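Local atomic coordinates of type II restriction enzyme AgeI (Thalassobius gelatinovorus, PDB entry 5DWA), a protein that recognises the double-stranded DNA sequence 5'-ACCGGT-3' and cleaves it after the first A, leaving fragments with terminal 5'-phosphates. Residues 116-121 with 142-147; 127-132 with 159-164; 112-117 with 155-160. One frame throughout, in Å; residues are numbered along the deposited sequence.

All three contacts lie on the same side of the chain's centre, at one margin of the mixed sheet of this PD-(D/E)XK nuclease, where the order across the sheet begins 113-117, 143-148, 159-168. Contact 1 pairs the first two of these strands; contact 2 sets the end of helix 123-130 on the third; contact 3 reaches from the first strand to the turn that leads into the third. Centres are about 9 Å apart for contacts 1 and 2 and about 10 Å for the other two pairs. Along the chain, contacts 1 and 3 share Thr116 and Ala117, contacts 1 and 2 alternate their segments, and contacts 2 and 3 end on overlapping ones. Glu146 joins them, its carboxylate bridging Arg129 of contact 2 and Arg114 of contact 3.

Contact 1 (116-121 with 142-147); sequences TALFKG and DVMIEK. With nucleotides of chain D.
Thr116 and Met144 lie side by side on one face of the sheet and point the same way, Met144 CE coming to 3.9 Å from Thr116 CB. The methionine's CG stands between its backbone N and carbonyl carbon (chi1 82°), and the extended chain beyond carries the methyl past the threonine. Beneath them the backbones form an antiparallel hydrogen-bonded pair: Thr116 N to Met144 O is 3.0 Å, and Met144 N to Thr116 O is 2.8 Å. Ala117 and Val143, the next, non-hydrogen-bonded pair, turn to the other face. Leu118 crosses Met144 at about a right angle, with CD2 4.1 Å from Met144 CB; its N continues the ladder to Asp142 O at 2.8 Å, although Leu118 already centres an inverse gamma turn. Beyond that turn, Lys120 reaches the guanine base of DG11 of chain D, placing the loop beside the DNA. At the opposite end, one water accepts from Thr116 OG1 and donates to Glu146 OE1. That carboxylate also forms salt bridges with Arg114 and Arg129, so two cations and a water gather round a buried acid, which would probably hold it in the charged form.

Contact 2 (127-132 with 159-164); sequences LTRMGV and FGVVGG
The guanidinium of Arg129 has Val161 CG2 over one face, 3.2 Å above the plane and offset toward the rim in one of two modelled conformers of Val161, the one described here, while Phe159 O lies at its edge, near the plane and 2.9 Å from Arg129 NH2. The two side chains cross at a slant, and the arginine bends at chi3 (62°), which folds its flat end over the valine methyl. A salt bridge from NH1 to Glu146 and a hydrogen bond from NE to Ser153 O fix the rotation of the group. The other branch of Val161 serves Met130. Its CG1, anti to the backbone N (chi1 -168°), touches Met130 CG at 3.6 Å, the two side chains meeting at about a right angle. Here helix 123-130 ends in a Schellman motif, with Gly131 at positive phi, Val132 N bonded to Leu127 O and Gly131 N to Thr128 O, and this last turn rests on strand 159-168. An alanine in place of Arg129 is likely to leave Glu146 without one of its cations and to take the flat guanidinium cover from Val161 CG2. Farther along, the extended Met130 chain brings CE to 3.6 Å from Gly163 O, where Val162 and Gly163 together face Ile145 in a classic beta bulge. CE also lies 4.4 Å from Gly164 CA; a CB on Gly164 would come tight against that methyl.

Contact 3 (112-117 with 155-160); sequences GIRLTA and DAEGFG
A salt-bridge network built on an Asx turn holds this contact, with Arg114 as the cation shared by Asp155 and Glu157. Its guanidinium lies flat on the Phe159 ring, with planes 21° apart and centres separated by 3.8 Å. Arg114 CZ sits over the ring face, 18° off the normal, which gives a cation-pi interaction. Both acids come at the guanidinium's edge. Asp155 OD2 receives Arg114 NH2 at 2.8 Å on its syn side, whereas Glu157 OE2 is met by Arg114 NH1 at 3.2 Å from above the carboxylate plane; a second, weak bond runs from NH1 to Glu157 OE1. The arginine reaches them because chi1 of -175° sends CG away from the backbone N and the chain stays extended until it bends at chi3. The two acceptors Asp155 OD2 and Glu157 OE2 are only 3.0 Å apart, a closeness the shared cation probably offsets. Asp155 OD1 is occupied too, accepting Glu157 N at 2.9 Å and Phe159 N at 3.0 Å from opposite faces of its plane, which ties the carboxylate to the type I turn 155-158 and the first residue after it. Beside the stack, Gly112 O approaches Phe159 CE1 at 3.6 Å. Arg114 projects from strand 113-117 past strand 143-148 and Glu146 to the turn entering strand 159-168; Ile113 and Leu115 pack against helix 84-109, which Arg114 also touches at Asn105.

Contact 1 (116-121 with 142-147)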
ATOM      1  N   THR A 116      -5.399  20.069 -12.003  1.00 12.58           N
ATOM      2  CA  THR A 116      -4.456  20.557 -11.018  1.00 12.75           C
ATOM      3  C   THR A 116      -4.048  19.417 -10.086  1.00 13.29           C
ATOM      4  O   THR A 116      -4.906  18.813  -9.441  1.00 13.08           O
ATOM      5  CB  THR A 116      -5.053  21.698 -10.184  1.00 15.74           C
ATOM      6  OG1 THR A 116      -5.494  22.751 -11.053  1.00 18.20           O
ATOM      7  CG2 THR A 116      -4.019  22.240  -9.210  1.00 16.41           C
ATOM      8  N   ALA A 117      -2.755  19.114 -10.024  1.00 12.66           N
ATOM      9  CA  ALA A 117      -2.260  18.073  -9.111  1.00 12.99           C
ATOM     10  C   ALA A 117      -2.382  18.559  -7.674  1.00 13.46           C
ATOM     11  O   ALA A 117      -2.022  19.698  -7.364  1.00 14.68           O
ATOM     12  CB  ALA A 117      -0.818  17.699  -9.437  1.00 13.42           C
ATOM     13  N   LEU A 118      -2.915  17.707  -6.802  1.00 12.12           N
ATOM     14  CA  LEU A 118      -3.174  18.130  -5.428  1.00 13.58           C
ATOM     15  C   LEU A 118      -1.975  17.784  -4.549  1.00 16.01           C
ATOM     16  O   LEU A 118      -1.998  16.842  -3.758  1.00 17.32           O
ATOM     17  CB  LEU A 118      -4.467  17.502  -4.900  1.00 14.12           C
ATOM     18  CG  LEU A 118      -5.718  17.892  -5.693  1.00 14.39           C
ATOM     19  CD1 LEU A 118      -6.956  17.209  -5.136  1.00 14.54           C
ATOM     20  CD2 LEU A 118      -5.885  19.407  -5.675  1.00 14.46           C
ATOM     21  N   PHE A 119      -0.912  18.561  -4.707  1.00 17.25           N
ATOM     22  CA  PHE A 119       0.301  18.336  -3.939  1.00 19.29           C
ATOM     23  C   PHE A 119       0.175  18.996  -2.575  1.00 21.98           C
ATOM     24  O   PHE A 119      -0.866  19.563  -2.251  1.00 21.06           O
ATOM     25  CB  PHE A 119       1.512  18.861  -4.709  1.00 18.77           C
ATOM     26  CG  PHE A 119       1.830  18.050  -5.927  1.00 19.60           C
ATOM     27  CD1 PHE A 119       1.669  16.670  -5.913  1.00 19.92           C
ATOM     28  CD2 PHE A 119       2.291  18.652  -7.086  1.00 19.53           C
ATOM     29  CE1 PHE A 119       1.958  15.910  -7.031  1.00 20.74           C
ATOM     30  CE2 PHE A 119       2.585  17.893  -8.212  1.00 20.72           C
ATOM     31  CZ  PHE A 119       2.421  16.524  -8.183  1.00 21.35           C
ATOM     32  N   LYS A 120       1.235  18.921  -1.780  1.00 26.15           N
ATOM     33  CA  LYS A 120       1.158  19.334  -0.383  1.00 29.39           C
ATOM     34  C   LYS A 120       0.602  20.744  -0.198  1.00 28.17           C
ATOM     35  O   LYS A 120       1.094  21.705  -0.793  1.00 29.01           O
ATOM     36  CB  LYS A 120       2.537  19.235   0.254  1.00 32.84           C
ATOM     37  CG  LYS A 120       2.502  18.732   1.671  1.00 36.56           C
ATOM     38  CD  LYS A 120       3.666  17.809   1.913  1.00 38.85           C
ATOM     39  CE  LYS A 120       3.640  17.276   3.318  1.00 40.06           C
ATOM     40  NZ  LYS A 120       4.313  15.956   3.377  1.00 40.91           N
ATOM     41  N   GLY A 121      -0.437  20.857   0.621  1.00 26.51           N
ATOM     42  CA  GLY A 121      -1.009  22.154   0.932  1.00 25.62           C
ATOM     43  C   GLY A 121      -2.242  22.497   0.117  1.00 24.99           C
ATOM     44  O   GLY A 121      -2.969  23.432   0.449  1.00 26.51           O
ATOM     45  N   ASP A 142      -6.156  12.455  -6.456  1.00 12.26           N
ATOM     46  CA  ASP A 142      -4.840  13.017  -6.763  1.00 11.43           C
ATOM     47  C   ASP A 142      -4.833  14.324  -7.547  1.00 11.99           C
ATOM     48  O   ASP A 142      -4.051  15.218  -7.248  1.00 13.87           O
ATOM     49  CB  ASP A 142      -4.028  11.958  -7.512  1.00 12.16           C
ATOM     50  CG  ASP A 142      -3.997  10.646  -6.771  1.00 15.02           C
ATOM     51  OD1 ASP A 142      -3.665  10.667  -5.569  1.00 17.62           O
ATOM     52  OD2 ASP A 142      -4.342   9.611  -7.367  1.00 16.43           O
ATOM     53  N   VAL A 143      -5.675  14.414  -8.562  1.00 11.14           N
ATOM     54  CA  VAL A 143      -5.670  15.572  -9.444  1.00 11.44           C
ATOM     55  C   VAL A 143      -7.105  16.086  -9.548  1.00 11.11           C
ATOM     56  O   VAL A 143      -8.032  15.314  -9.785  1.00 13.55           O
ATOM     57  CB  VAL A 143      -5.111  15.215 -10.841  1.00 13.91           C
ATOM     58  CG1 VAL A 143      -5.119  16.424 -11.756  1.00 13.33           C
ATOM     59  CG2 VAL A 143      -3.709  14.579 -10.752  1.00 14.26           C
ATOM     60  N   MET A 144      -7.320  17.378  -9.346  1.00 11.93           N
ATOM     61  CA  MET A 144      -8.689  17.861  -9.447  1.00 12.89           C
ATOM     62  C   MET A 144      -8.985  18.309 -10.875  1.00 13.15           C
ATOM     63  O   MET A 144      -8.075  18.668 -11.626  1.00 13.41           O
ATOM     64  CB  MET A 144      -8.961  18.974  -8.421  1.00 16.98           C
ATOM     65  CG  MET A 144      -8.528  20.365  -8.785  1.00 21.65           C
ATOM     66  SD  MET A 144      -9.207  21.577  -7.612  1.00 23.13           S
ATOM     67  CE  MET A 144      -7.906  22.792  -7.704  1.00 23.98           C
ATOM     68  N   ILE A 145     -10.256  18.206 -11.253  1.00 12.54           N
ATOM     69  CA  ILE A 145     -10.726  18.635 -12.563  1.00 13.06           C
ATOM     70  C   ILE A 145     -11.659  19.810 -12.347  1.00 13.39           C
ATOM     71  O   ILE A 145     -12.560  19.727 -11.504  1.00 12.97           O
ATOM     72  CB  ILE A 145     -11.471  17.522 -13.325  1.00 11.99           C
ATOM     73  CG1 ILE A 145     -10.698  16.198 -13.279  1.00 12.38           C
ATOM     74  CG2 ILE A 145     -11.750  17.958 -14.767  1.00 12.09           C
ATOM     75  CD1 ILE A 145     -11.536  15.008 -13.741  1.00 13.20           C
ATOM     76  N   GLU A 146     -11.426  20.887 -13.097  1.00 13.22           N
ATOM     77  CA  GLU A 146     -12.243  22.096 -13.009  1.00 14.47           C
ATOM     78  C   GLU A 146     -12.743  22.511 -14.379  1.00 15.52           C
ATOM     79  O   GLU A 146     -12.115  22.217 -15.396  1.00 16.06           O
ATOM     80  CB  GLU A 146     -11.451  23.240 -12.386  1.00 15.32           C
ATOM     81  CG  GLU A 146     -11.094  23.048 -10.925  1.00 16.50           C
ATOM     82  CD  GLU A 146     -10.210  24.161 -10.409  1.00 17.24           C
ATOM     83  OE1 GLU A 146      -9.111  24.362 -10.969  1.00 17.95           O
ATOM     84  OE2 GLU A 146     -10.619  24.852  -9.452  1.00 19.60           O
ATOM     85  N   LYS A 147     -13.863  23.225 -14.391  1.00 16.30           N
ATOM     86  CA  LYS A 147     -14.465  23.711 -15.622  1.00 18.35           C
ATOM     87  C   LYS A 147     -14.800  25.183 -15.456  1.00 19.94           C
ATOM     88  O   LYS A 147     -15.450  25.563 -14.488  1.00 20.04           O
ATOM     89  CB  LYS A 147     -15.721  22.907 -15.957  1.00 19.91           C
ATOM     90  CG  LYS A 147     -16.609  23.514 -17.034  1.00 22.33           C
ATOM     91  CD  LYS A 147     -16.109  23.189 -18.426  1.00 24.75           C
ATOM     92  CE  LYS A 147     -17.099  23.651 -19.486  1.00 27.34           C
ATOM     93  NZ  LYS A 147     -16.742  23.118 -20.829  1.00 29.16           N
TER
ATOM     94  P    DG D  11      11.482  16.273  -3.128  1.00 15.70           P
ATOM     95  OP1  DG D  11      11.547  15.280  -4.227  1.00 16.24           O
ATOM     96  OP2  DG D  11      12.574  17.287  -3.017  1.00 17.92           O
ATOM     97  O5'  DG D  11      10.117  17.069  -3.206  1.00 16.52           O
ATOM     98  C5'  DG D  11       8.888  16.387  -3.364  1.00 17.46           C
ATOM     99  C4'  DG D  11       7.842  16.972  -2.439  1.00 20.07           C
ATOM    100  O4'  DG D  11       8.080  16.495  -1.088  1.00 19.87           O
ATOM    101  C3'  DG D  11       7.838  18.499  -2.349  1.00 22.36           C
ATOM    102  O3'  DG D  11       6.502  18.972  -2.204  1.00 26.17           O
ATOM    103  C2'  DG D  11       8.664  18.767  -1.090  1.00 20.73           C
ATOM    104  C1'  DG D  11       8.253  17.599  -0.211  1.00 20.08           C
ATOM    105  N9   DG D  11       9.255  17.223   0.784  1.00 21.30           N
ATOM    106  C8   DG D  11      10.618  17.386   0.700  1.00 22.69           C
ATOM    107  N7   DG D  11      11.259  16.926   1.742  1.00 22.64           N
ATOM    108  C5   DG D  11      10.257  16.421   2.560  1.00 23.06           C
ATOM    109  C6   DG D  11      10.337  15.789   3.829  1.00 24.37           C
ATOM    110  O6   DG D  11      11.345  15.543   4.506  1.00 26.42           O
ATOM    111  N1   DG D  11       9.085  15.430   4.304  1.00 23.90           N
ATOM    112  C2   DG D  11       7.904  15.646   3.646  1.00 23.15           C
ATOM    113  N2   DG D  11       6.803  15.237   4.270  1.00 23.16           N
ATOM    114  N3   DG D  11       7.808  16.234   2.460  1.00 22.27           N
ATOM    115  C4   DG D  11       9.021  16.594   1.980  1.00 22.01           C
TER
HETATM  116  O   HOH W   1      -7.956  22.303 -12.044  1.00 22.38           O

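Contact 2 (127-132 with 159-164)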
ATOM      1  N   LEU A 127     -10.739  19.548  -1.561  1.00 15.57           N
ATOM      2  CA  LEU A 127     -11.749  18.642  -1.024  1.00 15.61           C
ATOM      3  C   LEU A 127     -12.961  19.421  -0.504  1.00 14.87           C
ATOM      4  O   LEU A 127     -14.097  18.980  -0.653  1.00 15.70           O
ATOM      5  CB  LEU A 127     -11.165  17.766   0.090  1.00 16.33           C
ATOM      6  CG  LEU A 127     -10.084  16.795  -0.393  1.00 18.52           C
ATOM      7  CD1 LEU A 127      -9.544  15.948   0.753  1.00 19.76           C
ATOM      8  CD2 LEU A 127     -10.624  15.915  -1.512  1.00 19.11           C
ATOM      9  N   THR A 128     -12.705  20.580   0.097  1.00 14.35           N
ATOM     10  CA  THR A 128     -13.783  21.426   0.596  1.00 15.52           C
ATOM     11  C   THR A 128     -14.657  21.909  -0.545  1.00 15.85           C
ATOM     12  O   THR A 128     -15.892  21.876  -0.457  1.00 18.50           O
ATOM     13  CB  THR A 128     -13.240  22.632   1.368  1.00 15.94           C
ATOM     14  OG1 THR A 128     -12.490  22.166   2.496  1.00 16.97           O
ATOM     15  CG2 THR A 128     -14.388  23.535   1.841  1.00 16.16           C
ATOM     16  N   ARG A 129     -14.015  22.354  -1.618  1.00 16.58           N
ATOM     17  CA  ARG A 129     -14.741  22.824  -2.789  1.00 15.80           C
ATOM     18  C   ARG A 129     -15.478  21.675  -3.468  1.00 17.12           C
ATOM     19  O   ARG A 129     -16.545  21.877  -4.039  1.00 19.08           O
ATOM     20  CB  ARG A 129     -13.785  23.520  -3.761  1.00 15.72           C
ATOM     21  CG  ARG A 129     -13.168  24.793  -3.190  1.00 16.00           C
ATOM     22  CD  ARG A 129     -12.096  25.351  -4.111  1.00 15.60           C
ATOM     23  NE  ARG A 129     -12.649  25.724  -5.410  1.00 15.81           N
ATOM     24  CZ  ARG A 129     -12.120  25.388  -6.585  1.00 17.56           C
ATOM     25  NH1 ARG A 129     -11.019  24.644  -6.644  1.00 18.53           N
ATOM     26  NH2 ARG A 129     -12.707  25.778  -7.708  1.00 17.61           N
ATOM     27  N   MET A 130     -14.921  20.464  -3.377  1.00 16.88           N
ATOM     28  CA  MET A 130     -15.577  19.267  -3.898  1.00 17.11           C
ATOM     29  C   MET A 130     -16.810  18.882  -3.101  1.00 17.71           C
ATOM     30  O   MET A 130     -17.687  18.177  -3.603  1.00 19.11           O
ATOM     31  CB  MET A 130     -14.615  18.077  -3.895  1.00 17.33           C
ATOM     32  CG  MET A 130     -13.654  18.035  -5.048  1.00 18.96           C
ATOM     33  SD  MET A 130     -12.694  16.517  -4.972  1.00 20.34           S
ATOM     34  CE  MET A 130     -11.418  16.891  -6.169  1.00 20.51           C
ATOM     35  N   GLY A 131     -16.851  19.313  -1.844  1.00 17.24           N
ATOM     36  CA  GLY A 131     -17.931  18.953  -0.948  1.00 18.26           C
ATOM     37  C   GLY A 131     -17.724  17.598  -0.305  1.00 18.41           C
ATOM     38  O   GLY A 131     -18.691  16.951   0.087  1.00 20.86           O
ATOM     39  N   VAL A 132     -16.469  17.161  -0.199  1.00 17.04           N
ATOM     40  CA  VAL A 132     -16.168  15.848   0.377  1.00 16.39           C
ATOM     41  C   VAL A 132     -15.170  15.893   1.535  1.00 15.88           C
ATOM     42  O   VAL A 132     -14.695  14.854   1.995  1.00 17.36           O
ATOM     43  CB  VAL A 132     -15.617  14.849  -0.691  1.00 18.03           C
ATOM     44  CG1 VAL A 132     -16.650  14.586  -1.778  1.00 19.76           C
ATOM     45  CG2 VAL A 132     -14.299  15.333  -1.289  1.00 17.90           C
ATOM     46  N   PHE A 159     -13.264  29.050 -12.421  1.00 23.35           N
ATOM     47  CA  PHE A 159     -13.119  27.598 -12.524  1.00 21.59           C
ATOM     48  C   PHE A 159     -13.728  26.911 -11.303  1.00 20.85           C
ATOM     49  O   PHE A 159     -13.252  27.104 -10.188  1.00 20.79           O
ATOM     50  CB  PHE A 159     -11.652  27.201 -12.663  1.00 22.12           C
ATOM     51  CG  PHE A 159     -11.061  27.508 -14.006  1.00 21.64           C
ATOM     52  CD1 PHE A 159     -11.023  26.544 -14.997  1.00 20.96           C
ATOM     53  CD2 PHE A 159     -10.536  28.764 -14.277  1.00 23.71           C
ATOM     54  CE1 PHE A 159     -10.473  26.816 -16.232  1.00 21.00           C
ATOM     55  CE2 PHE A 159      -9.982  29.045 -15.514  1.00 23.34           C
ATOM     56  CZ  PHE A 159      -9.950  28.064 -16.494  1.00 22.31           C
ATOM     57  N   GLY A 160     -14.766  26.108 -11.525  1.00 19.76           N
ATOM     58  CA  GLY A 160     -15.393  25.341 -10.461  1.00 17.64           C
ATOM     59  C   GLY A 160     -15.028  23.870 -10.569  1.00 16.90           C
ATOM     60  O   GLY A 160     -14.785  23.371 -11.666  1.00 16.10           O
ATOM     61  N   VAL A 161     -15.007  23.180  -9.434  0.65 16.32           N
ATOM     62  CA  VAL A 161     -14.609  21.772  -9.407  0.65 16.01           C
ATOM     63  C   VAL A 161     -15.716  20.860  -9.925  0.65 16.13           C
ATOM     64  O   VAL A 161     -16.882  21.001  -9.543  0.65 17.36           O
ATOM     65  CB  VAL A 161     -14.221  21.314  -7.991  0.65 16.50           C
ATOM     66  CG1 VAL A 161     -13.546  19.942  -8.048  0.65 13.04           C
ATOM     67  CG2 VAL A 161     -13.300  22.316  -7.346  0.65 18.64           C
ATOM     68  N   VAL A 162     -15.348  19.913 -10.785  1.00 15.05           N
ATOM     69  CA  VAL A 162     -16.319  19.008 -11.384  1.00 15.28           C
ATOM     70  C   VAL A 162     -15.969  17.544 -11.131  1.00 14.96           C
ATOM     71  O   VAL A 162     -16.752  16.649 -11.451  1.00 17.58           O
ATOM     72  CB  VAL A 162     -16.430  19.223 -12.902  1.00 16.92           C
ATOM     73  CG1 VAL A 162     -17.036  20.587 -13.215  1.00 17.41           C
ATOM     74  CG2 VAL A 162     -15.061  19.087 -13.551  1.00 18.23           C
ATOM     75  N   GLY A 163     -14.776  17.303 -10.591  1.00 14.33           N
ATOM     76  CA  GLY A 163     -14.390  15.951 -10.247  1.00 15.21           C
ATOM     77  C   GLY A 163     -12.913  15.800  -9.970  1.00 13.18           C
ATOM     78  O   GLY A 163     -12.209  16.773  -9.715  1.00 12.04           O
ATOM     79  N   GLY A 164     -12.440  14.561 -10.002  1.00 12.11           N
ATOM     80  CA  GLY A 164     -11.042  14.320  -9.729  1.00 12.14           C
ATOM     81  C   GLY A 164     -10.557  13.058 -10.376  1.00 11.74           C
ATOM     82  O   GLY A 164     -11.334  12.216 -10.836  1.00 13.04           O
TER

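Contact 3 (112-117 with 155-160)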
ATOM      1  N   GLY A 112     -12.124  25.033 -21.779  1.00 19.42           N
ATOM      2  CA  GLY A 112     -12.318  25.590 -20.450  1.00 19.66           C
ATOM      3  C   GLY A 112     -12.166  24.594 -19.313  1.00 18.22           C
ATOM      4  O   GLY A 112     -12.690  24.802 -18.216  1.00 19.48           O
ATOM      5  N   ILE A 113     -11.440  23.512 -19.569  1.00 16.95           N
ATOM      6  CA  ILE A 113     -11.229  22.474 -18.570  1.00 15.53           C
ATOM      7  C   ILE A 113      -9.780  22.515 -18.116  1.00 14.20           C
ATOM      8  O   ILE A 113      -8.878  22.767 -18.918  1.00 14.62           O
ATOM      9  CB  ILE A 113     -11.596  21.085 -19.124  1.00 15.56           C
ATOM     10  CG1 ILE A 113     -13.064  21.060 -19.545  1.00 16.79           C
ATOM     11  CG2 ILE A 113     -11.332  19.979 -18.092  1.00 14.70           C
ATOM     12  CD1 ILE A 113     -13.394  19.950 -20.515  1.00 18.05           C
ATOM     13  N   ARG A 114      -9.557  22.285 -16.825  1.00 14.13           N
ATOM     14  CA  ARG A 114      -8.230  22.403 -16.249  1.00 15.12           C
ATOM     15  C   ARG A 114      -7.986  21.372 -15.164  1.00 13.46           C
ATOM     16  O   ARG A 114      -8.841  21.164 -14.304  1.00 14.19           O
ATOM     17  CB  ARG A 114      -8.021  23.810 -15.679  1.00 17.47           C
ATOM     18  CG  ARG A 114      -6.605  24.066 -15.166  1.00 19.26           C
ATOM     19  CD  ARG A 114      -6.472  25.476 -14.603  1.00 20.88           C
ATOM     20  NE  ARG A 114      -7.319  25.685 -13.434  1.00 23.26           N
ATOM     21  CZ  ARG A 114      -7.604  26.881 -12.926  1.00 24.80           C
ATOM     22  NH1 ARG A 114      -7.105  27.975 -13.490  1.00 26.05           N
ATOM     23  NH2 ARG A 114      -8.376  26.985 -11.853  1.00 25.13           N
ATOM     24  N   LEU A 115      -6.825  20.726 -15.233  1.00 12.73           N
ATOM     25  CA  LEU A 115      -6.363  19.798 -14.209  1.00 12.60           C
ATOM     26  C   LEU A 115      -5.360  20.461 -13.269  1.00 13.17           C
ATOM     27  O   LEU A 115      -4.532  21.264 -13.690  1.00 14.25           O
ATOM     28  CB  LEU A 115      -5.701  18.582 -14.861  1.00 11.79           C
ATOM     29  CG  LEU A 115      -6.488  17.828 -15.937  1.00 12.63           C
ATOM     30  CD1 LEU A 115      -5.676  16.653 -16.441  1.00 13.53           C
ATOM     31  CD2 LEU A 115      -7.853  17.354 -15.432  1.00 13.45           C
ATOM     32  N   THR A 116      -5.399  20.069 -12.003  1.00 12.58           N
ATOM     33  CA  THR A 116      -4.456  20.557 -11.018  1.00 12.75           C
ATOM     34  C   THR A 116      -4.048  19.417 -10.086  1.00 13.29           C
ATOM     35  O   THR A 116      -4.906  18.813  -9.441  1.00 13.08           O
ATOM     36  CB  THR A 116      -5.053  21.698 -10.184  1.00 15.74           C
ATOM     37  OG1 THR A 116      -5.494  22.751 -11.053  1.00 18.20           O
ATOM     38  CG2 THR A 116      -4.019  22.240  -9.210  1.00 16.41           C
ATOM     39  N   ALA A 117      -2.755  19.114 -10.024  1.00 12.66           N
ATOM     40  CA  ALA A 117      -2.260  18.073  -9.111  1.00 12.99           C
ATOM     41  C   ALA A 117      -2.382  18.559  -7.674  1.00 13.46           C
ATOM     42  O   ALA A 117      -2.022  19.698  -7.364  1.00 14.68           O
ATOM     43  CB  ALA A 117      -0.818  17.699  -9.437  1.00 13.42           C
ATOM     44  N   ASP A 155     -13.354  29.420  -8.526  1.00 27.61           N
ATOM     45  CA  ASP A 155     -12.290  30.264  -7.994  1.00 28.87           C
ATOM     46  C   ASP A 155     -12.375  31.659  -8.610  1.00 31.16           C
ATOM     47  O   ASP A 155     -13.364  31.989  -9.263  1.00 30.94           O
ATOM     48  CB  ASP A 155     -10.895  29.641  -8.218  1.00 29.24           C
ATOM     49  CG  ASP A 155     -10.528  29.467  -9.694  1.00 29.16           C
ATOM     50  OD1 ASP A 155     -11.174  30.061 -10.585  1.00 26.89           O
ATOM     51  OD2 ASP A 155      -9.556  28.725  -9.960  1.00 31.04           O
ATOM     52  N   ALA A 156     -11.339  32.462  -8.401  1.00 33.59           N
ATOM     53  CA  ALA A 156     -11.325  33.844  -8.869  1.00 35.82           C
ATOM     54  C   ALA A 156     -11.491  33.957 -10.388  1.00 37.03           C
ATOM     55  O   ALA A 156     -12.033  34.948 -10.881  1.00 37.33           O
ATOM     56  CB  ALA A 156     -10.038  34.526  -8.428  1.00 37.11           C
ATOM     57  N   GLU A 157     -11.034  32.946 -11.125  1.00 37.93           N
ATOM     58  CA  GLU A 157     -11.107  32.965 -12.584  1.00 38.71           C
ATOM     59  C   GLU A 157     -12.364  32.281 -13.122  1.00 35.29           C
ATOM     60  O   GLU A 157     -12.549  32.185 -14.335  1.00 35.91           O
ATOM     61  CB  GLU A 157      -9.879  32.290 -13.193  1.00 43.01           C
ATOM     62  CG  GLU A 157      -8.569  32.593 -12.500  1.00 46.56           C
ATOM     63  CD  GLU A 157      -7.626  31.402 -12.531  1.00 49.08           C
ATOM     64  OE1 GLU A 157      -6.743  31.357 -13.417  1.00 49.60           O
ATOM     65  OE2 GLU A 157      -7.781  30.502 -11.674  1.00 49.57           O
ATOM     66  N   GLY A 158     -13.214  31.790 -12.227  1.00 30.66           N
ATOM     67  CA  GLY A 158     -14.457  31.161 -12.636  1.00 27.77           C
ATOM     68  C   GLY A 158     -14.390  29.647 -12.799  1.00 25.79           C
ATOM     69  O   GLY A 158     -15.343  29.032 -13.266  1.00 25.27           O
ATOM     70  N   PHE A 159     -13.264  29.050 -12.421  1.00 23.35           N
ATOM     71  CA  PHE A 159     -13.119  27.598 -12.524  1.00 21.59           C
ATOM     72  C   PHE A 159     -13.728  26.911 -11.303  1.00 20.85           C
ATOM     73  O   PHE A 159     -13.252  27.104 -10.188  1.00 20.79           O
ATOM     74  CB  PHE A 159     -11.652  27.201 -12.663  1.00 22.12           C
ATOM     75  CG  PHE A 159     -11.061  27.508 -14.006  1.00 21.64           C
ATOM     76  CD1 PHE A 159     -11.023  26.544 -14.997  1.00 20.96           C
ATOM     77  CD2 PHE A 159     -10.536  28.764 -14.277  1.00 23.71           C
ATOM     78  CE1 PHE A 159     -10.473  26.816 -16.232  1.00 21.00           C
ATOM     79  CE2 PHE A 159      -9.982  29.045 -15.514  1.00 23.34           C
ATOM     80  CZ  PHE A 159      -9.950  28.064 -16.494  1.00 22.31           C
ATOM     81  N   GLY A 160     -14.766  26.108 -11.525  1.00 19.76           N
ATOM     82  CA  GLY A 160     -15.393  25.341 -10.461  1.00 17.64           C
ATOM     83  C   GLY A 160     -15.028  23.870 -10.569  1.00 16.90           C
ATOM     84  O   GLY A 160     -14.785  23.371 -11.666  1.00 16.10           O
TER